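Local structure of uracil-DNA glycosylase (Epstein-Barr virus, 6LYJ) at residues Q39-P42 and I43-R46; L200-S203 and K204-L207; Q97-L101 and A102-A106; L137-W140 and A141-V145. The protein is a viral member of the uracil-DNA glycosylase superfamily, an alpha/beta protein whose central parallel sheet of four strands is flanked by helices. One frame throughout, in Å; residues are numbered along the deposited sequence.

Contact 1: Q39-P42 and I43-R46; sequences QLSP and IFQR
Gln45 reaches back to Leu40 across the start of a helix. Its amide NE2 donates to Leu40 O at 2.8 Å. The donor stands well above the carbonyl plane and is not on a lone pair. The same side chain packs against Leu40, with Gln45 CG 3.7 Å from Leu40 CB. Gln45 CG stands beside its own backbone N (chi1 -67°) and the chain then runs on extended (chi2 174°), which takes the amide back over the first turn. Ser41 OG accepts from Phe44 N at 3.2 Å, with an angle of 158° at the hydrogen. Ser41 is thus the N-cap of helix 42-59, and its hydroxyl binds an amide of the first turn. The methyl Ile43 CG2 lies 3.4 Å from Ser41 OG, and Phe44 CB lies 3.5 Å from the same Ser41 OG. Regular helical bonds start at once. Ser41 O takes Gln45 N at 2.8 Å, and Pro42 O takes Arg46 N at 2.9 Å. Pro42 holds the first helical position, where its missing N-H costs no helix bond. Leu40 CB and Phe44 CB are in loose apolar contact. Outside the turn, the Phe44 ring makes edge-to-face contacts with His173 and Trp169. Leu40 also packs on His173 of helix 167-181. Gln39, with positive phi, leads out of helix 32-38, and its NE2 is bonded to Asp36 O.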
loop_
_atom_site.group_PDB
_atom_site.type_symbol
_atom_site.label_atom_id
_atom_site.label_comp_id
_atom_site.label_asym_id
_atom_site.label_seq_id
_atom_site.Cartn_x
_atom_site.Cartn_y
_atom_site.Cartn_z
ATOM N N GLN A 39 21.481 11.230 -12.134
ATOM C CA GLN A 39 22.853 11.735 -12.072
ATOM C C GLN A 39 23.515 11.336 -10.755
ATOM O O GLN A 39 24.065 12.166 -10.029
ATOM C CB GLN A 39 22.896 13.252 -12.271
ATOM C CG GLN A 39 22.333 13.731 -13.597
ATOM C CD GLN A 39 23.200 13.331 -14.774
ATOM O OE1 GLN A 39 24.427 13.300 -14.675
ATOM N NE2 GLN A 39 22.566 13.019 -15.898
ATOM N N LEU A 40 23.448 10.044 -10.442
ATOM C CA LEU A 40 23.926 9.561 -9.153
ATOM C C LEU A 40 25.431 9.749 -9.039
ATOM O O LEU A 40 26.182 9.381 -9.947
ATOM C CB LEU A 40 23.566 8.088 -8.964
ATOM C CG LEU A 40 22.086 7.708 -8.910
ATOM C CD1 LEU A 40 21.945 6.205 -8.778
ATOM C CD2 LEU A 40 21.399 8.408 -7.743
ATOM N N SER A 41 25.871 10.342 -7.927
ATOM C CA SER A 41 27.295 10.446 -7.662
ATOM C C SER A 41 27.902 9.046 -7.571
ATOM O O SER A 41 27.184 8.060 -7.374
ATOM C CB SER A 41 27.535 11.224 -6.370
ATOM O OG SER A 41 27.038 10.517 -5.250
ATOM N N PRO A 42 29.225 8.930 -7.725
ATOM C CA PRO A 42 29.860 7.610 -7.570
ATOM C C PRO A 42 29.552 6.930 -6.244
ATOM O O PRO A 42 29.272 5.724 -6.223
ATOM C CB PRO A 42 31.352 7.931 -7.716
ATOM C CG PRO A 42 31.377 9.113 -8.626
ATOM C CD PRO A 42 30.171 9.937 -8.240
ATOM N N ILE A 43 29.559 7.679 -5.137
ATOM C CA ILE A 43 29.258 7.072 -3.844
ATOM C C ILE A 43 27.797 6.637 -3.772
ATOM O O ILE A 43 27.483 5.578 -3.216
ATOM C CB ILE A 43 29.645 8.024 -2.691
ATOM C CG1 ILE A 43 29.696 7.259 -1.364
ATOM C CG2 ILE A 43 28.694 9.217 -2.590
ATOM C CD1 ILE A 43 30.832 6.253 -1.273
ATOM N N PHE A 44 26.878 7.429 -4.333
ATOM C CA PHE A 44 25.483 7.000 -4.338
ATOM C C PHE A 44 25.286 5.788 -5.239
ATOM O O PHE A 44 24.469 4.911 -4.936
ATOM C CB PHE A 44 24.557 8.141 -4.762
ATOM C CG PHE A 44 24.150 9.042 -3.630
ATOM C CD1 PHE A 44 24.893 9.086 -2.461
ATOM C CD2 PHE A 44 22.995 9.803 -3.716
ATOM C CE1 PHE A 44 24.512 9.902 -1.412
ATOM C CE2 PHE A 44 22.606 10.618 -2.670
ATOM C CZ PHE A 44 23.364 10.667 -1.515
ATOM N N GLN A 45 26.030 5.725 -6.349
ATOM C CA GLN A 45 26.002 4.527 -7.180
ATOM C C GLN A 45 26.443 3.307 -6.386
ATOM O O GLN A 45 25.821 2.244 -6.471
ATOM C CB GLN A 45 26.903 4.703 -8.403
ATOM C CG GLN A 45 26.431 5.736 -9.411
ATOM C CD GLN A 45 27.444 5.959 -10.517
ATOM O OE1 GLN A 45 27.876 5.014 -11.175
ATOM N NE2 GLN A 45 27.831 7.214 -10.727
ATOM N N ARG A 46 27.506 3.453 -5.589
ATOM C CA ARG A 46 27.999 2.324 -4.807
ATOM C C ARG A 46 27.012 1.931 -3.714
ATOM O O ARG A 46 26.834 0.742 -3.432
ATOM C CB ARG A 46 29.365 2.662 -4.211
ATOM C CG ARG A 46 30.487 2.624 -5.232
ATOM C CD ARG A 46 31.788 3.179 -4.675
ATOM N NE ARG A 46 32.272 2.424 -3.524
ATOM C CZ ARG A 46 33.380 2.727 -2.853
ATOM N NH1 ARG A 46 34.104 3.766 -3.224
ATOM N NH2 ARG A 46 33.768 1.996 -1.818
#

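Contact 2: L200-S203 and K204-L207; sequences LINS and KKHL
Ile201 meets His206 through its CG2 methyl, 4.1 Å from His206 CB, and the two side chains cross at about a right angle. Ile201 also packs on Phe187 and Val208 of the central parallel sheet. Asn202 comes next and carries most of the contact. Its CG is anti to the backbone N (chi1 -176°), which turns the amide back over the chain that follows. Asn202 OD1 accepts from Lys204 N at 3.0 Å, an Asx turn, and weakly from Lys205 N. Asn202 ND2 lies 3.5 Å from Lys205 CD, and these two side chains also cross near a right angle. The backbone of Asn202 closes a wider turn, with its O taking His206 N at 3.0 Å. At Ser203, CA makes a CH...O contact of 3.5 Å with His206 O. Lys205 CB sits over the centre of one face of the His206 ring. Lys205 NZ bonds to Leu182 O and Ser179 O, and His206 NE2 bonds to Ser179 O. The turn leads into strand 207-211. Both oxygens of Asn202 therefore receive amide hydrogens of the turn, while the polar ends of Lys205 and His206 tie it to the last turn of helix 167-181 and Leu182 beyond it.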
loop_
_atom_site.group_PDB
_atom_site.type_symbol
_atom_site.label_atom_id
_atom_site.label_comp_id
_atom_site.label_asym_id
_atom_site.label_seq_id
_atom_site.Cartn_x
_atom_site.Cartn_y
_atom_site.Cartn_z
ATOM N N LEU A 200 9.895 16.022 1.718
ATOM C CA LEU A 200 10.852 15.905 0.626
ATOM C C LEU A 200 10.446 16.695 -0.610
ATOM O O LEU A 200 11.283 16.895 -1.497
ATOM C CB LEU A 200 11.031 14.434 0.234
ATOM C CG LEU A 200 11.557 13.466 1.296
ATOM C CD1 LEU A 200 11.556 12.036 0.767
ATOM C CD2 LEU A 200 12.955 13.871 1.722
ATOM N N ILE A 201 9.200 17.153 -0.692
ATOM C CA ILE A 201 8.626 17.677 -1.927
ATOM C C ILE A 201 8.456 19.185 -1.808
ATOM O O ILE A 201 8.011 19.693 -0.772
ATOM C CB ILE A 201 7.277 17.004 -2.245
ATOM C CG1 ILE A 201 7.436 15.481 -2.311
ATOM C CG2 ILE A 201 6.702 17.548 -3.550
ATOM C CD1 ILE A 201 6.139 14.721 -2.106
ATOM N N ASN A 202 8.820 19.899 -2.871
ATOM C CA ASN A 202 8.652 21.348 -2.944
ATOM C C ASN A 202 7.188 21.634 -3.259
ATOM O O ASN A 202 6.773 21.606 -4.420
ATOM C CB ASN A 202 9.587 21.933 -3.998
ATOM C CG ASN A 202 9.540 23.451 -4.061
ATOM O OD1 ASN A 202 8.594 24.084 -3.593
ATOM N ND2 ASN A 202 10.570 24.042 -4.650
ATOM N N SER A 203 6.396 21.928 -2.226
ATOM C CA SER A 203 4.961 22.115 -2.403
ATOM C C SER A 203 4.596 23.469 -2.999
ATOM O O SER A 203 3.402 23.753 -3.155
ATOM C CB SER A 203 4.232 21.930 -1.067
ATOM O OG SER A 203 4.714 22.835 -0.088
ATOM N N LYS A 204 5.574 24.309 -3.333
ATOM C CA LYS A 204 5.294 25.474 -4.161
ATOM C C LYS A 204 5.353 25.153 -5.649
ATOM O O LYS A 204 4.545 25.679 -6.424
ATOM C CB LYS A 204 6.262 26.614 -3.831
ATOM C CG LYS A 204 6.026 27.262 -2.470
ATOM C CD LYS A 204 4.588 27.756 -2.305
ATOM C CE LYS A 204 4.150 28.687 -3.440
ATOM N NZ LYS A 204 4.765 30.039 -3.347
ATOM N N LYS A 205 6.300 24.310 -6.071
ATOM C CA LYS A 205 6.300 23.843 -7.453
ATOM C C LYS A 205 5.164 22.862 -7.701
ATOM O O LYS A 205 4.495 22.925 -8.738
ATOM C CB LYS A 205 7.630 23.175 -7.798
ATOM C CG LYS A 205 8.851 24.063 -7.758
ATOM C CD LYS A 205 10.098 23.222 -8.002
ATOM C CE LYS A 205 10.110 22.659 -9.415
ATOM N NZ LYS A 205 11.363 21.916 -9.729
ATOM N N HIS A 206 4.948 21.939 -6.770
ATOM C CA HIS A 206 4.170 20.741 -7.028
ATOM C C HIS A 206 2.917 20.708 -6.165
ATOM O O HIS A 206 2.861 21.307 -5.085
ATOM C CB HIS A 206 5.020 19.490 -6.786
ATOM C CG HIS A 206 6.305 19.488 -7.553
ATOM N ND1 HIS A 206 6.350 19.599 -8.926
ATOM C CD2 HIS A 206 7.592 19.405 -7.140
ATOM C CE1 HIS A 206 7.608 19.575 -9.327
ATOM N NE2 HIS A 206 8.383 19.459 -8.263
ATOM N N LEU A 207 1.911 19.994 -6.658
ATOM C CA LEU A 207 0.678 19.773 -5.921
ATOM C C LEU A 207 0.854 18.529 -5.060
ATOM O O LEU A 207 1.064 17.429 -5.585
ATOM C CB LEU A 207 -0.504 19.609 -6.873
ATOM C CG LEU A 207 -1.850 19.309 -6.220
ATOM C CD1 LEU A 207 -2.208 20.420 -5.244
ATOM C CD2 LEU A 207 -2.937 19.137 -7.272
#

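Contact 3: Q97-L101 and A102-A106; sequences QANGL and AFSVA
Asn99 and Ser104 are brought together by their first torsions. Asn99 CG lies between its backbone N and carbonyl carbon (chi1 61°), and Ser104 OG is anti to the backbone N (chi1 -179°). Asn99 ND2 then donates to Ser104 OG at 3.0 Å. The bond is nearly straight, 169° at the hydrogen, and OG lies in the amide plane. The other end of the amide forms an Asx turn, with Asn99 OD1 taking Leu101 N at 3.1 Å. Both ends of the amide are thus used, which fixes its rotation across the loop between strand 85-89 and helix 113-125. Gly100, with positive phi, sits at the bend. A water inside the loop accepts from Asn99 N at 3.0 Å and lies close to Leu101 O and Ser104 O. Leu101 CB packs 3.9 Å from Ser104 CB. Leu101 and Ala102 pack on Leu147, and Ala102 is also backbone-bonded to it, so the loop joins strand 145-149. Ser104 OG has a further bond to Gly135 O. At the open end, Gln97 NE2 bonds to an aromatic side chain of the chain of another protein. The aliphatic part of Gln97 packs on Val105, with Gln97 CG 3.8 Å from Val105 CG1.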
loop_
_atom_site.group_PDB
_atom_site.type_symbol
_atom_site.label_atom_id
_atom_site.label_comp_id
_atom_site.label_asym_id
_atom_site.label_seq_id
_atom_site.Cartn_x
_atom_site.Cartn_y
_atom_site.Cartn_z
ATOM N N GLN A 97 1.936 -11.690 -5.833
ATOM C CA GLN A 97 1.119 -10.910 -6.751
ATOM C C GLN A 97 1.763 -9.587 -7.156
ATOM O O GLN A 97 1.253 -8.923 -8.064
ATOM C CB GLN A 97 -0.275 -10.669 -6.148
ATOM C CG GLN A 97 -0.324 -9.829 -4.887
ATOM C CD GLN A 97 -0.108 -10.626 -3.605
ATOM O OE1 GLN A 97 0.900 -11.312 -3.444
ATOM N NE2 GLN A 97 -1.055 -10.521 -2.681
ATOM N N ALA A 98 2.877 -9.201 -6.537
ATOM C CA ALA A 98 3.518 -7.937 -6.879
ATOM C C ALA A 98 4.094 -7.982 -8.292
ATOM O O ALA A 98 4.599 -9.013 -8.746
ATOM C CB ALA A 98 4.617 -7.607 -5.870
ATOM N N ASN A 99 4.026 -6.841 -8.984
ATOM C CA ASN A 99 4.527 -6.716 -10.348
ATOM C C ASN A 99 5.488 -5.542 -10.504
ATOM O O ASN A 99 5.688 -5.057 -11.623
ATOM C CB ASN A 99 3.362 -6.590 -11.341
ATOM C CG ASN A 99 2.500 -5.353 -11.095
ATOM O OD1 ASN A 99 2.832 -4.498 -10.276
ATOM N ND2 ASN A 99 1.384 -5.260 -11.811
ATOM N N GLY A 100 6.085 -5.066 -9.412
ATOM C CA GLY A 100 7.045 -3.988 -9.505
ATOM C C GLY A 100 6.439 -2.603 -9.543
ATOM O O GLY A 100 7.187 -1.622 -9.667
ATOM N N LEU A 101 5.114 -2.497 -9.475
ATOM C CA LEU A 101 4.394 -1.238 -9.357
ATOM C C LEU A 101 3.703 -1.180 -8.000
ATOM O O LEU A 101 3.285 -2.206 -7.457
ATOM C CB LEU A 101 3.336 -1.095 -10.460
ATOM C CG LEU A 101 3.708 -1.386 -11.919
ATOM C CD1 LEU A 101 2.477 -1.321 -12.810
ATOM C CD2 LEU A 101 4.751 -0.414 -12.410
ATOM N N ALA A 102 3.589 0.026 -7.449
ATOM C CA ALA A 102 2.778 0.204 -6.252
ATOM C C ALA A 102 1.319 -0.130 -6.544
ATOM O O ALA A 102 0.799 0.186 -7.618
ATOM C CB ALA A 102 2.892 1.641 -5.739
ATOM N N PHE A 103 0.679 -0.818 -5.591
ATOM C CA PHE A 103 -0.758 -1.103 -5.573
ATOM C C PHE A 103 -1.226 -2.067 -6.660
ATOM O O PHE A 103 -2.162 -2.842 -6.441
ATOM C CB PHE A 103 -1.562 0.201 -5.651
ATOM C CG PHE A 103 -1.403 1.066 -4.434
ATOM C CD1 PHE A 103 -1.946 0.677 -3.217
ATOM C CD2 PHE A 103 -0.690 2.253 -4.495
ATOM C CE1 PHE A 103 -1.790 1.462 -2.084
ATOM C CE2 PHE A 103 -0.532 3.047 -3.368
ATOM C CZ PHE A 103 -1.081 2.648 -2.161
ATOM N N SER A 104 -0.587 -2.036 -7.821
ATOM C CA SER A 104 -1.014 -2.863 -8.940
ATOM C C SER A 104 -0.703 -4.337 -8.692
ATOM O O SER A 104 0.229 -4.690 -7.965
ATOM C CB SER A 104 -0.320 -2.390 -10.221
ATOM O OG SER A 104 -0.730 -3.142 -11.341
ATOM N N VAL A 105 -1.498 -5.208 -9.319
ATOM C CA VAL A 105 -1.192 -6.630 -9.388
ATOM C C VAL A 105 -1.276 -7.062 -10.847
ATOM O O VAL A 105 -1.962 -6.446 -11.666
ATOM C CB VAL A 105 -2.130 -7.494 -8.509
ATOM C CG1 VAL A 105 -1.972 -7.136 -7.031
ATOM C CG2 VAL A 105 -3.580 -7.336 -8.948
ATOM N N ALA A 106 -0.582 -8.155 -11.156
ATOM C CA ALA A 106 -0.544 -8.669 -12.517
ATOM C C ALA A 106 -1.919 -9.172 -12.954
ATOM O O ALA A 106 -2.810 -9.432 -12.138
ATOM C CB ALA A 106 0.493 -9.786 -12.636
HETATM O O HOH W 1 2.644 -4.691 -7.397
#

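Contact 4: L137-W140 and A141-V145; sequences LDAW and ASQGV
A Schellman motif ends the short helix 138-142, and Trp140 and Val145 meet across it. Val145 N donates to Trp140 O at 3.0 Å, and Gly144 N bonds to Ala141 O at 3.0 Å inside the turn. Gly144 is the C-prime residue, and its positive phi (94°) suits glycine. Trp140 O takes a second hydrogen from Gln143 N, also at 3.0 Å. The two donors come from opposite faces of the carbonyl plane, both well off its lone pairs. Trp140 CB and Val145 CB pack at 3.9 Å. The motif joins the helix directly to strand 145-149, an edge strand of this chain's parallel sheet, where Val145 packs on Val85 and Ile87. Before the turn, the helix is held by Ala141 N to Leu137 O at 3.1 Å and by Ser142 N to Asp138 O at 2.8 Å. Leu137 is the N-cap residue. Its CD2 methyl rests on one face of the Trp140 indole, 3.7 Å above the plane and toward the rim. Trp140 NE1 is bonded to Trp253 O, and the two tryptophan rings meet edge-to-face. With chi1 at -65° and the rest of the side chain extended, Gln143 lies against Ala139 O. Its NE2 makes a weak bond of 3.3 Å to Ala139 O, while OE1 accepts from Asp252 N near the C-terminus.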
loop_
_atom_site.group_PDB
_atom_site.type_symbol
_atom_site.label_atom_id
_atom_site.label_comp_id
_atom_site.label_asym_id
_atom_site.label_seq_id
_atom_site.Cartn_x
_atom_site.Cartn_y
_atom_site.Cartn_z
ATOM N N LEU A 137 -2.253 -1.594 -13.587
ATOM C CA LEU A 137 -2.162 -0.144 -13.703
ATOM C C LEU A 137 -1.167 0.285 -14.778
ATOM O O LEU A 137 -0.724 1.439 -14.776
ATOM C CB LEU A 137 -1.794 0.473 -12.352
ATOM C CG LEU A 137 -2.768 0.144 -11.217
ATOM C CD1 LEU A 137 -2.301 0.724 -9.886
ATOM C CD2 LEU A 137 -4.167 0.646 -11.571
ATOM N N ASP A 138 -0.826 -0.620 -15.705
ATOM C CA ASP A 138 0.195 -0.324 -16.708
ATOM C C ASP A 138 -0.135 0.931 -17.511
ATOM O O ASP A 138 0.761 1.719 -17.824
ATOM C CB ASP A 138 0.377 -1.509 -17.660
ATOM C CG ASP A 138 0.808 -2.778 -16.948
ATOM O OD1 ASP A 138 0.718 -2.831 -15.705
ATOM O OD2 ASP A 138 1.279 -3.708 -17.632
ATOM N N ALA A 139 -1.406 1.122 -17.877
ATOM C CA ALA A 139 -1.779 2.275 -18.700
ATOM C C ALA A 139 -1.548 3.596 -17.965
ATOM O O ALA A 139 -1.107 4.589 -18.569
ATOM C CB ALA A 139 -3.236 2.149 -19.147
ATOM N N TRP A 140 -1.792 3.613 -16.649
ATOM C CA TRP A 140 -1.419 4.778 -15.854
ATOM C C TRP A 140 0.077 5.028 -15.934
ATOM O O TRP A 140 0.516 6.159 -16.182
ATOM C CB TRP A 140 -1.800 4.584 -14.387
ATOM C CG TRP A 140 -3.244 4.470 -14.075
ATOM C CD1 TRP A 140 -4.282 4.433 -14.956
ATOM C CD2 TRP A 140 -3.820 4.389 -12.765
ATOM N NE1 TRP A 140 -5.473 4.323 -14.275
ATOM C CE2 TRP A 140 -5.213 4.297 -12.928
ATOM C CE3 TRP A 140 -3.287 4.387 -11.467
ATOM C CZ2 TRP A 140 -6.087 4.198 -11.845
ATOM C CZ3 TRP A 140 -4.159 4.289 -10.389
ATOM C CH2 TRP A 140 -5.545 4.197 -10.589
ATOM N N ALA A 141 0.880 3.979 -15.719
ATOM C CA ALA A 141 2.326 4.155 -15.734
ATOM C C ALA A 141 2.802 4.657 -17.089
ATOM O O ALA A 141 3.664 5.541 -17.167
ATOM C CB ALA A 141 3.015 2.838 -15.373
ATOM N N SER A 142 2.229 4.123 -18.171
ATOM C CA SER A 142 2.610 4.559 -19.506
ATOM C C SER A 142 2.234 6.010 -19.752
ATOM O O SER A 142 2.875 6.667 -20.576
ATOM C CB SER A 142 1.981 3.660 -20.576
ATOM O OG SER A 142 2.460 2.328 -20.478
ATOM N N GLN A 143 1.233 6.535 -19.039
ATOM C CA GLN A 143 0.865 7.937 -19.208
ATOM C C GLN A 143 1.627 8.877 -18.276
ATOM O O GLN A 143 1.280 10.060 -18.190
ATOM C CB GLN A 143 -0.639 8.130 -19.002
ATOM C CG GLN A 143 -1.508 7.442 -20.032
ATOM C CD GLN A 143 -2.980 7.652 -19.751
ATOM O OE1 GLN A 143 -3.495 8.762 -19.897
ATOM N NE2 GLN A 143 -3.664 6.592 -19.336
ATOM N N GLY A 144 2.647 8.385 -17.577
ATOM C CA GLY A 144 3.410 9.218 -16.669
ATOM C C GLY A 144 2.979 9.200 -15.220
ATOM O O GLY A 144 3.337 10.118 -14.473
ATOM N N VAL A 145 2.236 8.191 -14.785
ATOM C CA VAL A 145 1.965 8.002 -13.364
ATOM C C VAL A 145 3.034 7.072 -12.808
ATOM O O VAL A 145 3.128 5.909 -13.213
ATOM C CB VAL A 145 0.557 7.436 -13.125
ATOM C CG1 VAL A 145 0.318 7.227 -11.635
ATOM C CG2 VAL A 145 -0.504 8.366 -13.708
#

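How the contacts relate
Contacts 3 and 4 touch, with centres about 13 Å apart. Ser104 OG and Leu137 N lie 3.1 Å apart and probably share a hydrogen bond. Leu101 CD1 packs 3.7 Å from Asp138 OD1 beside it. The loop of contact 3 thus meets the start of the helix whose far end is capped in contact 4. Contact 2 stands on the opposite side of the chain's centre from contact 3, about 27 Å between centres. Contacts 2 and 4 lead into the two strands that are outermost in the parallel sheet within this chain, 207-211 and 145-149. Contact 1 is a surface turn. Contacts 1 and 2 do not touch, yet both pack on helix 167-181.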